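Local structure of major capsid protein (Human herpesvirus 1, 1NO7) at residues 256-261 with 586-591; 279-284 with 362-367; 315-320 with 344-349; 391-396 with 424-429. The protein builds the hexons and pentons of the icosahedral herpesvirus capsid, the part described here being its large protease-resistant upper domain. All blocks are in the same frame, centred on the assembly; numbering follows the deposited sequence.

Four contacts within one chain illustrate how a large alpha-plus-beta domain is tied together by loops of very different length. From the N terminus, 256-261, in the loop after helix 234-256, comes first; its partner 586-591 on helix 583-593 closes a loop that encloses the other three contacts. Interaction 2 joins loop 279-284 to helix 353-371 at 362-367, with interaction 3 nested inside it, tying the end of strand 314-316 to the loop before helix 353-371. Interaction 4 follows in series, joining 391-396 to the start of helix 425-431. None of them cross. Interaction 2 lies near the centre of the chain, interactions 1 and 4 on opposite sides of it, their own centres about 56 Å apart.

Interaction 1 (256-261 with 586-591); sequences DFTLTG and LHHQLK
Leu259 and His588 carry most of this contact, with Phe257 adding its backbone beside them. The CB of Leu259 points toward helix 583-593, and its amide N gives a hydrogen bond to ND1 of His588 at 2.8 Å. The bond is bent, 139° at the hydrogen, and the donor lies tilted out of the imidazole plane by 30°. Because ND1 accepts here while NE2 is hydrogen-bonded to OE1 of Gln269, the ring is held at both nitrogens, consistent with a neutral form that carries its proton on NE2. The methyl CG2 of Thr258 rests over a face of the same ring, 4.3 Å from the centroid of His588, a CH-pi contact.

With CG anti to its carbonyl carbon (chi1 -59°), the Leu259 side chain reaches beyond the His588 ring to the flanking positions His587 and Lys591. Its CD1 lies 3.5 Å from CB of Lys591, the two side chains meeting at about a right angle, and also stands over a face of the His587 ring, 4.2 Å from that centroid. Phe257 contributes through its carbonyl, whose O is 3.9 Å from CB of His588. Thr258 OG1 is bonded to Asn273 of helix 269-273. What results is loop-on-helix packing, in which the chain leaving helix 234-256 is docked on helix 583-593, the last helix of this fragment, by a histidine side chain that binds a backbone amide.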
loop_
_atom_site.group_PDB
_atom_site.type_symbol
_atom_site.label_atom_id
_atom_site.label_comp_id
_atom_site.label_asym_id
_atom_site.label_seq_id
_atom_site.Cartn_x
_atom_site.Cartn_y
_atom_site.Cartn_z
ATOM N N ASP A 256 -19.765 -3.703 -14.643
ATOM C CA ASP A 256 -20.480 -2.903 -15.638
ATOM C C ASP A 256 -19.986 -3.144 -17.070
ATOM O O ASP A 256 -20.685 -2.846 -18.045
ATOM C CB ASP A 256 -20.332 -1.418 -15.316
ATOM C CG ASP A 256 -21.370 -0.935 -14.344
ATOM O OD1 ASP A 256 -21.233 0.211 -13.870
ATOM O OD2 ASP A 256 -22.324 -1.695 -14.063
ATOM N N PHE A 257 -18.774 -3.677 -17.184
ATOM C CA PHE A 257 -18.158 -3.950 -18.472
ATOM C C PHE A 257 -17.603 -5.370 -18.532
ATOM O O PHE A 257 -16.503 -5.608 -19.040
ATOM C CB PHE A 257 -17.063 -2.920 -18.728
ATOM C CG PHE A 257 -17.583 -1.523 -18.860
ATOM C CD1 PHE A 257 -16.786 -0.438 -18.530
ATOM C CD2 PHE A 257 -18.857 -1.289 -19.354
ATOM C CE1 PHE A 257 -17.253 0.872 -18.694
ATOM C CE2 PHE A 257 -19.336 0.008 -19.522
ATOM C CZ PHE A 257 -18.533 1.095 -19.193
ATOM N N THR A 258 -18.360 -6.302 -17.957
ATOM C CA THR A 258 -18.022 -7.724 -17.997
ATOM C C THR A 258 -19.347 -8.371 -18.403
ATOM O O THR A 258 -20.418 -7.801 -18.169
ATOM C CB THR A 258 -17.571 -8.299 -16.634
ATOM O OG1 THR A 258 -16.384 -7.627 -16.197
ATOM C CG2 THR A 258 -17.252 -9.803 -16.769
ATOM N N LEU A 259 -19.286 -9.543 -19.018
ATOM C CA LEU A 259 -20.504 -10.193 -19.457
ATOM C C LEU A 259 -20.908 -11.324 -18.540
ATOM O O LEU A 259 -20.072 -12.116 -18.101
ATOM C CB LEU A 259 -20.327 -10.695 -20.887
ATOM C CG LEU A 259 -19.998 -9.558 -21.856
ATOM C CD1 LEU A 259 -19.591 -10.122 -23.200
ATOM C CD2 LEU A 259 -21.201 -8.636 -21.990
ATOM N N THR A 260 -22.202 -11.386 -18.252
ATOM C CA THR A 260 -22.759 -12.405 -17.377
ATOM C C THR A 260 -22.915 -13.737 -18.095
ATOM O O THR A 260 -23.932 -13.979 -18.741
ATOM C CB THR A 260 -24.119 -11.955 -16.863
ATOM O OG1 THR A 260 -24.901 -11.474 -17.964
ATOM C CG2 THR A 260 -23.948 -10.837 -15.844
ATOM N N GLY A 261 -21.908 -14.600 -17.972
ATOM C CA GLY A 261 -21.959 -15.892 -18.634
ATOM C C GLY A 261 -21.283 -17.034 -17.892
ATOM O O GLY A 261 -21.463 -17.174 -16.682
ATOM N N LEU A 586 -11.004 -8.079 -24.281
ATOM C CA LEU A 586 -11.474 -7.242 -25.373
ATOM C C LEU A 586 -12.861 -7.652 -25.801
ATOM O O LEU A 586 -13.675 -6.804 -26.174
ATOM C CB LEU A 586 -10.524 -7.316 -26.558
ATOM C CG LEU A 586 -9.467 -6.236 -26.400
ATOM C CD1 LEU A 586 -10.182 -4.892 -26.206
ATOM C CD2 LEU A 586 -8.572 -6.563 -25.202
ATOM N N HIS A 587 -13.130 -8.954 -25.744
ATOM C CA HIS A 587 -14.442 -9.439 -26.111
ATOM C C HIS A 587 -15.454 -8.684 -25.248
ATOM O O HIS A 587 -16.296 -7.941 -25.774
ATOM C CB HIS A 587 -14.540 -10.939 -25.867
ATOM C CG HIS A 587 -15.930 -11.466 -25.981
ATOM N ND1 HIS A 587 -16.847 -10.944 -26.867
ATOM C CD2 HIS A 587 -16.563 -12.468 -25.329
ATOM C CE1 HIS A 587 -17.986 -11.601 -26.755
ATOM N NE2 HIS A 587 -17.842 -12.531 -25.829
ATOM N N HIS A 588 -15.339 -8.860 -23.926
ATOM C CA HIS A 588 -16.215 -8.215 -22.941
ATOM C C HIS A 588 -16.178 -6.702 -23.098
ATOM O O HIS A 588 -17.192 -6.076 -23.414
ATOM C CB HIS A 588 -15.761 -8.539 -21.516
ATOM C CG HIS A 588 -15.987 -9.960 -21.102
ATOM N ND1 HIS A 588 -17.218 -10.435 -20.702
ATOM C CD2 HIS A 588 -15.128 -11.001 -20.991
ATOM C CE1 HIS A 588 -17.108 -11.707 -20.358
ATOM N NE2 HIS A 588 -15.850 -12.074 -20.525
ATOM N N GLN A 589 -15.006 -6.118 -22.853
ATOM C CA GLN A 589 -14.854 -4.676 -22.963
ATOM C C GLN A 589 -15.591 -4.163 -24.208
ATOM O O GLN A 589 -16.283 -3.133 -24.148
ATOM C CB GLN A 589 -13.374 -4.315 -23.017
ATOM C CG GLN A 589 -12.654 -4.669 -21.757
ATOM C CD GLN A 589 -11.148 -4.690 -21.934
ATOM O OE1 GLN A 589 -10.525 -3.681 -22.307
ATOM N NE2 GLN A 589 -10.544 -5.846 -21.661
ATOM N N LEU A 590 -15.463 -4.897 -25.322
ATOM C CA LEU A 590 -16.118 -4.526 -26.576
ATOM C C LEU A 590 -17.642 -4.605 -26.497
ATOM O O LEU A 590 -18.331 -3.615 -26.768
ATOM C CB LEU A 590 -15.627 -5.425 -27.710
ATOM C CG LEU A 590 -14.321 -4.976 -28.381
ATOM C CD1 LEU A 590 -13.754 -6.097 -29.285
ATOM C CD2 LEU A 590 -14.604 -3.683 -29.170
ATOM N N LYS A 591 -18.158 -5.783 -26.143
ATOM C CA LYS A 591 -19.605 -6.015 -26.018
ATOM C C LYS A 591 -20.295 -4.958 -25.141
ATOM O O LYS A 591 -21.233 -4.288 -25.584
ATOM C CB LYS A 591 -19.863 -7.398 -25.414
ATOM C CG LYS A 591 -19.680 -8.562 -26.364
ATOM C CD LYS A 591 -20.901 -8.733 -27.241
ATOM C CE LYS A 591 -20.780 -9.968 -28.111
ATOM N NZ LYS A 591 -19.592 -9.889 -29.009
#

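Interaction 2 (279-284 with 362-367)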
loop_
_atom_site.group_PDB
_atom_site.type_symbol
_atom_site.label_atom_id
_atom_site.label_comp_id
_atom_site.label_asym_id
_atom_site.label_seq_id
_atom_site.Cartn_x
_atom_site.Cartn_y
_atom_site.Cartn_z
ATOM N N PRO A 279 -7.741 -12.251 -8.598
ATOM C CA PRO A 279 -7.155 -12.921 -7.431
ATOM C C PRO A 279 -5.674 -13.272 -7.531
ATOM O O PRO A 279 -5.073 -13.736 -6.547
ATOM C CB PRO A 279 -8.031 -14.164 -7.267
ATOM C CG PRO A 279 -8.481 -14.439 -8.642
ATOM C CD PRO A 279 -8.843 -13.055 -9.144
ATOM N N ALA A 280 -5.081 -13.053 -8.701
ATOM C CA ALA A 280 -3.664 -13.363 -8.898
ATOM C C ALA A 280 -2.774 -12.230 -8.391
ATOM O O ALA A 280 -1.592 -12.439 -8.090
ATOM C CB ALA A 280 -3.393 -13.622 -10.372
ATOM N N LEU A 281 -3.347 -11.032 -8.302
ATOM C CA LEU A 281 -2.608 -9.864 -7.844
ATOM C C LEU A 281 -3.027 -9.504 -6.429
ATOM O O LEU A 281 -4.186 -9.150 -6.184
ATOM C CB LEU A 281 -2.892 -8.665 -8.752
ATOM C CG LEU A 281 -1.938 -7.453 -8.780
ATOM C CD1 LEU A 281 -2.733 -6.253 -9.307
ATOM C CD2 LEU A 281 -1.367 -7.134 -7.389
ATOM N N LEU A 282 -2.100 -9.594 -5.484
ATOM C CA LEU A 282 -2.461 -9.231 -4.133
ATOM C C LEU A 282 -2.002 -7.798 -3.975
ATOM O O LEU A 282 -0.959 -7.401 -4.510
ATOM C CB LEU A 282 -1.817 -10.176 -3.110
ATOM C CG LEU A 282 -0.334 -10.503 -3.246
ATOM C CD1 LEU A 282 0.468 -9.507 -2.424
ATOM C CD2 LEU A 282 -0.077 -11.915 -2.749
ATOM N N PRO A 283 -2.805 -6.991 -3.265
ATOM C CA PRO A 283 -2.517 -5.577 -3.024
ATOM C C PRO A 283 -1.131 -5.380 -2.457
ATOM O O PRO A 283 -0.553 -6.288 -1.868
ATOM C CB PRO A 283 -3.633 -5.145 -2.074
ATOM C CG PRO A 283 -3.982 -6.413 -1.357
ATOM C CD PRO A 283 -3.946 -7.446 -2.449
ATOM N N PRO A 284 -0.584 -4.176 -2.625
ATOM C CA PRO A 284 0.753 -3.818 -2.152
ATOM C C PRO A 284 0.994 -4.096 -0.680
ATOM O O PRO A 284 2.030 -4.663 -0.345
ATOM C CB PRO A 284 0.845 -2.338 -2.486
ATOM C CG PRO A 284 -0.592 -1.879 -2.278
ATOM C CD PRO A 284 -1.367 -2.973 -2.956
ATOM N N TYR A 362 -8.347 0.692 -3.674
ATOM C CA TYR A 362 -7.916 1.838 -2.891
ATOM C C TYR A 362 -6.436 2.165 -3.102
ATOM O O TYR A 362 -6.083 3.299 -3.451
ATOM C CB TYR A 362 -8.159 1.560 -1.404
ATOM C CG TYR A 362 -8.073 2.801 -0.557
ATOM C CD1 TYR A 362 -9.141 3.701 -0.506
ATOM C CD2 TYR A 362 -6.900 3.122 0.130
ATOM C CE1 TYR A 362 -9.043 4.903 0.211
ATOM C CE2 TYR A 362 -6.790 4.319 0.844
ATOM C CZ TYR A 362 -7.864 5.203 0.875
ATOM O OH TYR A 362 -7.756 6.399 1.542
ATOM N N TYR A 363 -5.582 1.161 -2.892
ATOM C CA TYR A 363 -4.130 1.317 -3.009
ATOM C C TYR A 363 -3.568 1.587 -4.404
ATOM O O TYR A 363 -2.597 2.356 -4.553
ATOM C CB TYR A 363 -3.431 0.094 -2.410
ATOM C CG TYR A 363 -3.514 0.095 -0.918
ATOM C CD1 TYR A 363 -4.746 0.019 -0.273
ATOM C CD2 TYR A 363 -2.376 0.274 -0.144
ATOM C CE1 TYR A 363 -4.845 0.135 1.112
ATOM C CE2 TYR A 363 -2.459 0.391 1.244
ATOM C CZ TYR A 363 -3.695 0.325 1.869
ATOM O OH TYR A 363 -3.777 0.473 3.243
ATOM N N TYR A 364 -4.176 0.958 -5.413
ATOM C CA TYR A 364 -3.739 1.117 -6.796
ATOM C C TYR A 364 -4.464 2.227 -7.545
ATOM O O TYR A 364 -4.002 2.671 -8.588
ATOM C CB TYR A 364 -3.886 -0.204 -7.549
ATOM C CG TYR A 364 -2.858 -1.245 -7.136
ATOM C CD1 TYR A 364 -3.254 -2.546 -6.791
ATOM C CD2 TYR A 364 -1.485 -0.940 -7.117
ATOM C CE1 TYR A 364 -2.311 -3.530 -6.432
ATOM C CE2 TYR A 364 -0.526 -1.912 -6.764
ATOM C CZ TYR A 364 -0.949 -3.211 -6.416
ATOM O OH TYR A 364 -0.033 -4.188 -6.019
ATOM N N VAL A 365 -5.591 2.696 -7.031
ATOM C CA VAL A 365 -6.279 3.772 -7.728
ATOM C C VAL A 365 -6.443 5.009 -6.855
ATOM O O VAL A 365 -5.867 6.076 -7.132
ATOM C CB VAL A 365 -7.661 3.344 -8.179
ATOM C CG1 VAL A 365 -8.310 4.463 -8.977
ATOM C CG2 VAL A 365 -7.562 2.084 -9.003
ATOM N N MET A 366 -7.250 4.847 -5.809
ATOM C CA MET A 366 -7.542 5.903 -4.848
ATOM C C MET A 366 -6.272 6.604 -4.337
ATOM O O MET A 366 -6.166 7.836 -4.412
ATOM C CB MET A 366 -8.332 5.305 -3.682
ATOM C CG MET A 366 -9.689 4.718 -4.079
ATOM S SD MET A 366 -11.054 5.981 -4.105
ATOM C CE MET A 366 -10.144 7.504 -4.557
ATOM N N VAL A 367 -5.318 5.828 -3.823
ATOM C CA VAL A 367 -4.069 6.400 -3.317
ATOM C C VAL A 367 -3.371 7.275 -4.376
ATOM O O VAL A 367 -3.162 8.488 -4.173
ATOM C CB VAL A 367 -3.074 5.298 -2.887
ATOM C CG1 VAL A 367 -1.738 5.927 -2.511
ATOM C CG2 VAL A 367 -3.638 4.501 -1.734
#
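Tyr363 meets Pro284 first, its CB lying 3.5 Å from CG of the proline ring. That same CG is also 3.5 Å from CD2 of Tyr363, so the pyrrolidine tip rests in the angle between the tyrosine's CB and its ring. The Tyr363 hydroxyl is engaged by the backbone N of Tyr218 in a weak hydrogen bond.

One residue on, Tyr364 carries the larger share. With CG anti to its carbonyl carbon (chi1 -72°), its phenol extends toward the loop and brings one face under Pro284, whose CD stands 3.9 Å from the Tyr364 ring centroid in a CH-pi contact, 30° off the normal. Here helix 353-371 widens into a pi-type turn, marked by the backbone bond from Val367 N to Tyr362 O, and the adjacent tyrosines both face the proline-rich loop 279-284 in the buried core of this alpha-plus-beta domain. The loop has its own ties: Leu281 O is hydrogen-bonded to Lys360 NZ of the same helix, and Pro284 shares a backbone bond with Leu483 of strand 478-483.

The hydroxyl end of Tyr364 reaches in among the loop residues. Its OH is 3.4 Å from Pro284 N, which has no hydrogen to offer, and 3.5 Å from CD2 of Leu281. That methyl approaches the ring obliquely, 3.8 Å from CE1 of Tyr364.

Interaction 3 (315-320 with 344-349)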
loop_
_atom_site.group_PDB
_atom_site.type_symbol
_atom_site.label_atom_id
_atom_site.label_comp_id
_atom_site.label_asym_id
_atom_site.label_seq_id
_atom_site.Cartn_x
_atom_site.Cartn_y
_atom_site.Cartn_z
ATOM N N TYR A 315 1.556 -19.566 7.757
ATOM C CA TYR A 315 0.630 -18.705 8.492
ATOM C C TYR A 315 0.693 -18.782 10.020
ATOM O O TYR A 315 1.368 -19.639 10.600
ATOM C CB TYR A 315 -0.810 -18.978 8.039
ATOM C CG TYR A 315 -1.021 -18.873 6.547
ATOM C CD1 TYR A 315 -0.029 -18.353 5.711
ATOM C CD2 TYR A 315 -2.211 -19.303 5.965
ATOM C CE1 TYR A 315 -0.215 -18.271 4.332
ATOM C CE2 TYR A 315 -2.411 -19.224 4.586
ATOM C CZ TYR A 315 -1.408 -18.707 3.774
ATOM O OH TYR A 315 -1.594 -18.635 2.409
ATOM N N ALA A 316 -0.024 -17.865 10.663
ATOM C CA ALA A 316 -0.082 -17.792 12.117
ATOM C C ALA A 316 -1.421 -17.171 12.518
ATOM O O ALA A 316 -1.752 -16.070 12.069
ATOM C CB ALA A 316 1.074 -16.945 12.635
ATOM N N ALA A 317 -2.178 -17.878 13.359
ATOM C CA ALA A 317 -3.492 -17.416 13.812
ATOM C C ALA A 317 -3.478 -16.267 14.826
ATOM O O ALA A 317 -4.463 -15.522 14.924
ATOM C CB ALA A 317 -4.287 -18.588 14.375
ATOM N N ALA A 318 -2.386 -16.121 15.582
ATOM C CA ALA A 318 -2.290 -15.037 16.567
ATOM C C ALA A 318 -0.878 -14.761 17.131
ATOM O O ALA A 318 0.083 -15.502 16.865
ATOM C CB ALA A 318 -3.278 -15.285 17.710
ATOM N N CYS A 319 -0.769 -13.689 17.920
ATOM C CA CYS A 319 0.516 -13.293 18.492
ATOM C C CYS A 319 0.366 -12.462 19.778
ATOM O O CYS A 319 -0.290 -11.413 19.769
ATOM C CB CYS A 319 1.289 -12.487 17.445
ATOM S SG CYS A 319 3.070 -12.401 17.691
ATOM N N ASN A 320 0.983 -12.932 20.869
ATOM C CA ASN A 320 0.939 -12.255 22.171
ATOM C C ASN A 320 2.147 -11.379 22.360
ATOM O O ASN A 320 2.601 -10.706 21.448
ATOM C CB ASN A 320 0.955 -13.257 23.315
ATOM C CG ASN A 320 -0.149 -14.245 23.224
ATOM O OD1 ASN A 320 -1.322 -13.876 23.164
ATOM N ND2 ASN A 320 0.204 -15.526 23.209
ATOM N N ALA A 344 -10.670 -17.439 15.336
ATOM C CA ALA A 344 -9.326 -17.529 15.199
ATOM C C ALA A 344 -9.118 -18.564 14.181
ATOM O O ALA A 344 -9.651 -19.675 14.219
ATOM C CB ALA A 344 -8.634 -17.911 16.502
ATOM N N ALA A 345 -8.304 -18.201 13.199
ATOM C CA ALA A 345 -8.001 -19.136 12.133
ATOM C C ALA A 345 -6.542 -19.109 11.731
ATOM O O ALA A 345 -5.835 -18.117 11.930
ATOM C CB ALA A 345 -8.878 -18.864 10.923
ATOM N N ASP A 346 -6.112 -20.226 11.162
ATOM C CA ASP A 346 -4.753 -20.396 10.698
ATOM C C ASP A 346 -4.867 -20.877 9.255
ATOM O O ASP A 346 -4.005 -20.592 8.420
ATOM C CB ASP A 346 -4.046 -21.445 11.558
ATOM C CG ASP A 346 -2.556 -21.492 11.311
ATOM O OD1 ASP A 346 -1.911 -20.426 11.402
ATOM O OD2 ASP A 346 -2.027 -22.590 11.036
ATOM N N ASP A 347 -5.954 -21.595 8.973
ATOM C CA ASP A 347 -6.221 -22.141 7.645
ATOM C C ASP A 347 -7.093 -21.226 6.794
ATOM O O ASP A 347 -6.591 -20.551 5.898
ATOM C CB ASP A 347 -6.884 -23.516 7.764
ATOM C CG ASP A 347 -8.072 -23.509 8.703
ATOM O OD1 ASP A 347 -7.873 -23.267 9.911
ATOM O OD2 ASP A 347 -9.205 -23.744 8.235
ATOM N N ARG A 348 -8.395 -21.208 7.077
ATOM C CA ARG A 348 -9.359 -20.377 6.339
ATOM C C ARG A 348 -9.063 -18.868 6.363
ATOM O O ARG A 348 -8.382 -18.362 7.257
ATOM C CB ARG A 348 -10.765 -20.608 6.896
ATOM C CG ARG A 348 -10.920 -20.137 8.321
ATOM C CD ARG A 348 -12.235 -20.573 8.938
ATOM N NE ARG A 348 -12.375 -20.028 10.286
ATOM C CZ ARG A 348 -12.457 -18.725 10.555
ATOM N NH1 ARG A 348 -12.422 -17.838 9.565
ATOM N NH2 ARG A 348 -12.552 -18.305 11.813
ATOM N N PRO A 349 -9.572 -18.125 5.370
ATOM C CA PRO A 349 -9.328 -16.683 5.342
ATOM C C PRO A 349 -10.394 -15.981 6.198
ATOM O O PRO A 349 -11.505 -16.509 6.388
ATOM C CB PRO A 349 -9.471 -16.360 3.866
ATOM C CG PRO A 349 -10.661 -17.207 3.506
ATOM C CD PRO A 349 -10.326 -18.545 4.174
#
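Asp346 lies against the chain where strand 314-316 gives way to a loop, and its side chain serves as the guide to this surface contact. The strand belongs to a two-stranded parallel sheet with strand 332-334, and Ala316 is joined by a backbone hydrogen bond to His335. The segment 344-349 passes beside the end of this strand on its way to helix 353-371.

Beginning at CB, Asp346 meets the methyl of Ala317, the two CB atoms 4.0 Å apart. Its CG is set anti to the backbone N (chi1 -169°), which swings the carboxylate toward the strand end although the bond leaving CA does not itself aim there. The carboxylate carbon is 4.2 Å from Ala317 N. At the tip, OD1 faces two successive amides, 3.2 Å from Ala317 N and 3.3 Å from Ala316 N, but the angles are poor and neither pair is a hydrogen bond. The same oxygen is 3.8 Å from CB of Tyr315. The carboxylate is therefore near the backbone amides without being gripped by them.

The main chain of Asp346 is turned to Tyr315 as well. Its O sits at the edge of the phenol ring and in its plane, 3.3 Å from CD2 of Tyr315, the side on which aromatic hydrogens carry partial positive charge. Beyond this contact, the tyrosine packs on Leu292 and Met293 of helix 290-296. One residue earlier, the carbonyl O of Ala345 makes a CA-H...O contact with CA of Ala317, 3.1 Å away and with an angle of 122° at the hydrogen.

Interaction 4 (391-396 with 424-429); sequences NMVVPE and TVNAMF
The carbonyl O of Asn391 is met by two methyl groups of the facing segment, CG2 of Thr424 at 3.1 Å and CG1 of Val425 at 3.3 Å. Both methyls belong to the start of helix 425-431, where Thr424 occupies the N-cap position but makes no capping bond with its side chain. In Thr424, CG2 is anti to the backbone N and OG1 anti to the carbonyl carbon (chi1 -70°), an orientation that directs the methyl at the passing chain, where it also comes within 3.7 Å of CA of Met392. The Asn391 amide side chain crosses that of Thr424 at about a right angle, with ND2 3.6 Å from OG1 of Thr424. ND2 also makes a weak hydrogen bond with O of Asn423.

Met392 holds its CG between the backbone N and the carbonyl carbon (chi1 71°), which carries the sulfur end away toward Met441 of helix 438-442. What it offers to the helix start is therefore its root: CB lies 3.5 Å from CG1 of Val425. Farther on, the Asn426 side chain points from the first turn of the helix toward Val393, its CG 3.7 Å from Val393 N and 3.8 Å from Val393 O. The chemistry implies a mixed loop-to-helix-start contact, in which aliphatic groups of Thr424 and Val425 meet the Asn391 carbonyl and Met392, and an amide side chain lies beside the Val393 backbone.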
loop_
_atom_site.group_PDB
_atom_site.type_symbol
_atom_site.label_atom_id
_atom_site.label_comp_id
_atom_site.label_asym_id
_atom_site.label_seq_id
_atom_site.Cartn_x
_atom_site.Cartn_y
_atom_site.Cartn_z
ATOM N N ASN A 391 4.864 3.588 26.575
ATOM C CA ASN A 391 5.809 4.272 27.447
ATOM C C ASN A 391 5.191 5.652 27.699
ATOM O O ASN A 391 5.769 6.690 27.330
ATOM C CB ASN A 391 7.164 4.408 26.735
ATOM C CG ASN A 391 7.926 5.672 27.138
ATOM O OD1 ASN A 391 8.409 5.784 28.265
ATOM N ND2 ASN A 391 8.016 6.639 26.212
ATOM N N MET A 392 4.005 5.673 28.310
ATOM C CA MET A 392 3.332 6.947 28.573
ATOM C C MET A 392 3.440 7.457 30.014
ATOM O O MET A 392 4.097 6.851 30.874
ATOM C CB MET A 392 1.856 6.854 28.179
ATOM C CG MET A 392 1.026 5.987 29.092
ATOM S SD MET A 392 -0.477 5.371 28.275
ATOM C CE MET A 392 0.026 3.588 28.102
ATOM N N VAL A 393 2.780 8.585 30.263
ATOM C CA VAL A 393 2.779 9.222 31.577
ATOM C C VAL A 393 1.388 9.767 31.936
ATOM O O VAL A 393 1.000 10.878 31.535
ATOM C CB VAL A 393 3.849 10.364 31.613
ATOM C CG1 VAL A 393 3.465 11.456 32.648
ATOM C CG2 VAL A 393 5.249 9.748 31.906
ATOM N N VAL A 394 0.630 8.964 32.676
ATOM C CA VAL A 394 -0.702 9.364 33.109
ATOM C C VAL A 394 -0.691 9.578 34.617
ATOM O O VAL A 394 -0.687 8.621 35.395
ATOM C CB VAL A 394 -1.752 8.305 32.754
ATOM C CG1 VAL A 394 -3.109 8.692 33.338
ATOM C CG2 VAL A 394 -1.850 8.189 31.249
ATOM N N PRO A 395 -0.681 10.847 35.049
ATOM C CA PRO A 395 -0.664 11.134 36.477
ATOM C C PRO A 395 -1.872 10.508 37.149
ATOM O O PRO A 395 -2.927 10.353 36.518
ATOM C CB PRO A 395 -0.680 12.659 36.511
ATOM C CG PRO A 395 -1.511 12.999 35.340
ATOM C CD PRO A 395 -0.951 12.074 34.282
ATOM N N GLU A 396 -1.689 10.146 38.422
ATOM C CA GLU A 396 -2.719 9.527 39.257
ATOM C C GLU A 396 -3.926 10.449 39.350
ATOM O O GLU A 396 -3.797 11.632 39.678
ATOM C CB GLU A 396 -2.167 9.267 40.661
ATOM C CG GLU A 396 -3.069 8.421 41.535
ATOM C CD GLU A 396 -3.196 7.006 41.016
ATOM O OE1 GLU A 396 -2.182 6.275 41.029
ATOM O OE2 GLU A 396 -4.307 6.626 40.589
ATOM N N THR A 424 8.407 10.340 25.055
ATOM C CA THR A 424 7.232 9.682 25.607
ATOM C C THR A 424 6.053 9.937 24.708
ATOM O O THR A 424 5.893 11.039 24.182
ATOM C CB THR A 424 6.885 10.240 26.976
ATOM O OG1 THR A 424 7.882 9.827 27.914
ATOM C CG2 THR A 424 5.504 9.759 27.419
ATOM N N VAL A 425 5.215 8.921 24.545
ATOM C CA VAL A 425 4.039 9.063 23.691
ATOM C C VAL A 425 3.253 10.333 24.025
ATOM O O VAL A 425 2.509 10.853 23.184
ATOM C CB VAL A 425 3.126 7.820 23.787
ATOM C CG1 VAL A 425 3.405 7.081 25.075
ATOM C CG2 VAL A 425 1.672 8.229 23.710
ATOM N N ASN A 426 3.421 10.844 25.242
ATOM C CA ASN A 426 2.732 12.076 25.615
ATOM C C ASN A 426 3.292 13.181 24.725
ATOM O O ASN A 426 2.548 14.029 24.226
ATOM C CB ASN A 426 2.980 12.445 27.083
ATOM C CG ASN A 426 2.328 11.484 28.054
ATOM O OD1 ASN A 426 2.004 11.861 29.179
ATOM N ND2 ASN A 426 2.144 10.233 27.635
ATOM N N ALA A 427 4.610 13.152 24.529
ATOM C CA ALA A 427 5.296 14.140 23.704
ATOM C C ALA A 427 4.676 14.164 22.318
ATOM O O ALA A 427 4.188 15.205 21.853
ATOM C CB ALA A 427 6.783 13.803 23.605
ATOM N N MET A 428 4.685 13.008 21.663
ATOM C CA MET A 428 4.132 12.919 20.326
ATOM C C MET A 428 2.758 13.575 20.205
ATOM O O MET A 428 2.595 14.537 19.444
ATOM C CB MET A 428 4.079 11.458 19.869
ATOM C CG MET A 428 5.144 11.123 18.835
ATOM S SD MET A 428 5.206 9.351 18.464
ATOM C CE MET A 428 6.616 8.840 19.489
ATOM N N PHE A 429 1.779 13.085 20.964
ATOM C CA PHE A 429 0.426 13.648 20.868
ATOM C C PHE A 429 0.462 15.158 20.903
ATOM O O PHE A 429 -0.357 15.836 20.264
ATOM C CB PHE A 429 -0.465 13.180 22.008
ATOM C CG PHE A 429 -0.985 11.794 21.841
ATOM C CD1 PHE A 429 -0.264 10.702 22.311
ATOM C CD2 PHE A 429 -2.220 11.580 21.254
ATOM C CE1 PHE A 429 -0.774 9.416 22.204
ATOM C CE2 PHE A 429 -2.736 10.297 21.143
ATOM C CZ PHE A 429 -2.013 9.212 21.620
#